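Side-chain contact in RagB/SusD domain protein (PDB 5J90), which binds chitin as a SusD homolog and probably serves a polysaccharide utilization locus that lets Flavobacterium johnsoniae convert this polymer: residues G31-M36 with Y102-K107. Residues are numbered along the deposited sequence; the frame is centred on the assembly and turned at random.
Sequences GGFAPM and YDIANK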
ATOM      1  N   GLY A  31     -12.819 -37.102 -12.236  1.00 18.05           N
ATOM      2  CA  GLY A  31     -11.814 -36.840 -13.252  1.00 16.03           C
ATOM      3  C   GLY A  31     -11.250 -35.429 -13.228  1.00 16.12           C
ATOM      4  O   GLY A  31     -10.177 -35.161 -13.774  1.00 17.21           O
ATOM      5  N   GLY A  32     -11.973 -34.518 -12.587  1.00 16.27           N
ATOM      6  CA  GLY A  32     -11.548 -33.131 -12.526  1.00 15.88           C
ATOM      7  C   GLY A  32     -10.395 -32.891 -11.565  1.00 13.19           C
ATOM      8  O   GLY A  32      -9.704 -31.867 -11.655  1.00 13.06           O
ATOM      9  N   PHE A  33     -10.175 -33.823 -10.642  1.00 12.53           N
ATOM     10  CA  PHE A  33      -9.141 -33.628  -9.634  1.00 11.72           C
ATOM     11  C   PHE A  33      -7.714 -33.755 -10.156  1.00 12.52           C
ATOM     12  O   PHE A  33      -6.832 -32.995  -9.750  1.00 12.69           O
ATOM     13  CB  PHE A  33      -9.384 -34.537  -8.426  1.00 11.61           C
ATOM     14  CG  PHE A  33     -10.510 -34.070  -7.555  1.00 12.23           C
ATOM     15  CD1 PHE A  33     -11.808 -34.495  -7.787  1.00 14.12           C
ATOM     16  CD2 PHE A  33     -10.272 -33.186  -6.513  1.00 12.64           C
ATOM     17  CE1 PHE A  33     -12.847 -34.053  -6.989  1.00 13.84           C
ATOM     18  CE2 PHE A  33     -11.307 -32.742  -5.709  1.00 13.20           C
ATOM     19  CZ  PHE A  33     -12.600 -33.176  -5.945  1.00 13.40           C
ATOM     20  N   ALA A  34      -7.477 -34.691 -11.075  1.00 12.62           N
ATOM     21  CA  ALA A  34      -6.119 -34.926 -11.557  1.00 12.67           C
ATOM     22  C   ALA A  34      -5.448 -33.680 -12.140  1.00 12.30           C
ATOM     23  O   ALA A  34      -4.300 -33.391 -11.806  1.00 12.04           O
ATOM     24  CB  ALA A  34      -6.085 -36.096 -12.550  1.00 13.82           C
ATOM     25  N   PRO A  35      -6.148 -32.942 -13.020  1.00 12.58           N
ATOM     26  CA  PRO A  35      -5.508 -31.733 -13.559  1.00 12.50           C
ATOM     27  C   PRO A  35      -5.267 -30.658 -12.491  1.00 12.06           C
ATOM     28  O   PRO A  35      -4.352 -29.856 -12.662  1.00 12.71           O
ATOM     29  CB  PRO A  35      -6.504 -31.219 -14.605  1.00 13.48           C
ATOM     30  CG  PRO A  35      -7.499 -32.305 -14.814  1.00 21.77           C
ATOM     31  CD  PRO A  35      -7.438 -33.255 -13.663  1.00 13.36           C
ATOM     32  N   MET A  36      -6.067 -30.628 -11.429  1.00 11.56           N
ATOM     33  CA  MET A  36      -5.773 -29.713 -10.316  1.00 11.03           C
ATOM     34  C   MET A  36      -4.474 -30.129  -9.625  1.00 11.62           C
ATOM     35  O   MET A  36      -3.554 -29.323  -9.471  1.00 11.42           O
ATOM     36  CB  MET A  36      -6.929 -29.655  -9.315  1.00 10.65           C
ATOM     37  CG  MET A  36      -8.242 -29.238  -9.943  1.00 11.91           C
ATOM     38  SD  MET A  36      -9.567 -28.966  -8.737  1.00 12.29           S
ATOM     39  CE  MET A  36      -9.047 -27.387  -8.034  1.00 12.56           C
ATOM     40  N   TYR A 102     -14.231 -24.918 -10.856  1.00 12.13           N
ATOM     41  CA  TYR A 102     -15.528 -24.433 -11.306  1.00 12.96           C
ATOM     42  C   TYR A 102     -16.416 -25.599 -11.747  1.00 12.69           C
ATOM     43  O   TYR A 102     -17.574 -25.706 -11.338  1.00 15.02           O
ATOM     44  CB  TYR A 102     -15.280 -23.450 -12.454  1.00 14.07           C
ATOM     45  CG  TYR A 102     -16.484 -22.951 -13.215  1.00 15.82           C
ATOM     46  CD1 TYR A 102     -17.346 -22.024 -12.655  1.00 15.08           C
ATOM     47  CD2 TYR A 102     -16.718 -23.363 -14.520  1.00 18.76           C
ATOM     48  CE1 TYR A 102     -18.436 -21.534 -13.361  1.00 18.51           C
ATOM     49  CE2 TYR A 102     -17.806 -22.882 -15.236  1.00 18.08           C
ATOM     50  CZ  TYR A 102     -18.656 -21.968 -14.650  1.00 20.14           C
ATOM     51  OH  TYR A 102     -19.741 -21.483 -15.351  1.00 26.58           O
ATOM     52  N   ASP A 103     -15.847 -26.472 -12.574  1.00 13.32           N
ATOM     53  CA  ASP A 103     -16.577 -27.602 -13.137  1.00 15.56           C
ATOM     54  C   ASP A 103     -17.003 -28.569 -12.034  1.00 15.37           C
ATOM     55  O   ASP A 103     -18.156 -28.989 -11.979  1.00 15.31           O
ATOM     56  CB  ASP A 103     -15.707 -28.309 -14.180  1.00 14.74           C
ATOM     57  CG  ASP A 103     -16.490 -29.269 -15.061  1.00 18.01           C
ATOM     58  OD1 ASP A 103     -17.639 -28.950 -15.438  1.00 20.06           O
ATOM     59  OD2 ASP A 103     -15.936 -30.338 -15.387  1.00 20.29           O
ATOM     60  N   ILE A 104     -16.071 -28.915 -11.145  1.00 13.03           N
ATOM     61  CA  ILE A 104     -16.397 -29.788 -10.017  1.00 14.60           C
ATOM     62  C   ILE A 104     -17.492 -29.170  -9.145  1.00 15.72           C
ATOM     63  O   ILE A 104     -18.427 -29.861  -8.731  1.00 15.21           O
ATOM     64  CB  ILE A 104     -15.153 -30.127  -9.157  1.00 13.28           C
ATOM     65  CG1 ILE A 104     -14.170 -30.985  -9.952  1.00 14.68           C
ATOM     66  CG2 ILE A 104     -15.566 -30.850  -7.874  1.00 13.71           C
ATOM     67  CD1 ILE A 104     -12.789 -31.037  -9.346  1.00 13.54           C
ATOM     68  N   ALA A 105     -17.397 -27.872  -8.875  1.00 13.43           N
ATOM     69  CA  ALA A 105     -18.404 -27.217  -8.049  1.00 14.13           C
ATOM     70  C   ALA A 105     -19.776 -27.308  -8.709  1.00 15.89           C
ATOM     71  O   ALA A 105     -20.774 -27.612  -8.047  1.00 16.40           O
ATOM     72  CB  ALA A 105     -18.025 -25.762  -7.792  1.00 14.55           C
ATOM     73  N   ASN A 106     -19.821 -27.057 -10.015  1.00 15.32           N
ATOM     74  CA  ASN A 106     -21.091 -27.110 -10.737  1.00 16.33           C
ATOM     75  C   ASN A 106     -21.751 -28.484 -10.640  1.00 16.92           C
ATOM     76  O   ASN A 106     -22.969 -28.589 -10.504  1.00 20.60           O
ATOM     77  CB  ASN A 106     -20.909 -26.717 -12.204  1.00 18.11           C
ATOM     78  CG  ASN A 106     -20.510 -25.268 -12.370  1.00 20.37           C
ATOM     79  OD1 ASN A 106     -20.782 -24.437 -11.505  1.00 19.63           O
ATOM     80  ND2 ASN A 106     -19.858 -24.957 -13.483  1.00 19.62           N
ATOM     81  N   LYS A 107     -20.941 -29.532 -10.692  1.00 16.57           N
ATOM     82  CA  LYS A 107     -21.456 -30.897 -10.680  1.00 17.85           C
ATOM     83  C   LYS A 107     -21.741 -31.409  -9.273  1.00 23.83           C
ATOM     84  O   LYS A 107     -22.574 -32.302  -9.089  1.00 21.37           O
ATOM     85  CB  LYS A 107     -20.461 -31.845 -11.351  1.00 22.21           C
ATOM     86  CG  LYS A 107     -20.198 -31.585 -12.828  1.00 20.99           C
ATOM     87  CD  LYS A 107     -19.054 -32.466 -13.309  1.00 23.70           C
ATOM     88  CE  LYS A 107     -18.709 -32.226 -14.765  1.00 25.83           C
ATOM     89  NZ  LYS A 107     -17.512 -33.023 -15.177  1.00 23.51           N
TER
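I104 lays its terminal methyl over one face of the F33 ring: CD1 of I104 stands 3.9 Å from the ring centroid and 12° off the ring normal, a CH-pi contact. The methyl sits almost centrally, with CE1 of F33 the nearest ring atom at 3.8 Å. Two further groups meet the same CD1, the backbone carbon C of G32 at 3.8 Å and the thioether SD of M36 at 3.9 Å, and no hydrogen bond joins the segments. The isoleucine reaches this far because its chain runs out extended beyond CG1 (chi2 164°). G32 marks where the backbones come nearest, its CA 6.4 Å from that of I104; a beta carbon on G32 would lie only 2.9 Å from CG1 of I104, a clash. In the largely helical SusD-like fold, the contact packs the 3-10 turn at G32 and the short helix 33-37 that follows it, near the start of the modelled chain, against the C-terminal end of the long helix 83-108. Helix 113-134 borders it too, with L122 touching both F33 and M36, while F184 meets the F33 ring edge-to-face. Replacing F33 by alanine would remove the ring face under CD1 of I104, and is likely to leave a gap there and take from F184 an edge-to-face partner. K107, one turn after D103, stretches its extended chain alongside the helix so that NZ forms a salt bridge with OD2 of D103 at 3.1 Å, from 39° out of the carboxylate plane; the same ammonium also donates to the carbonyl O of H28.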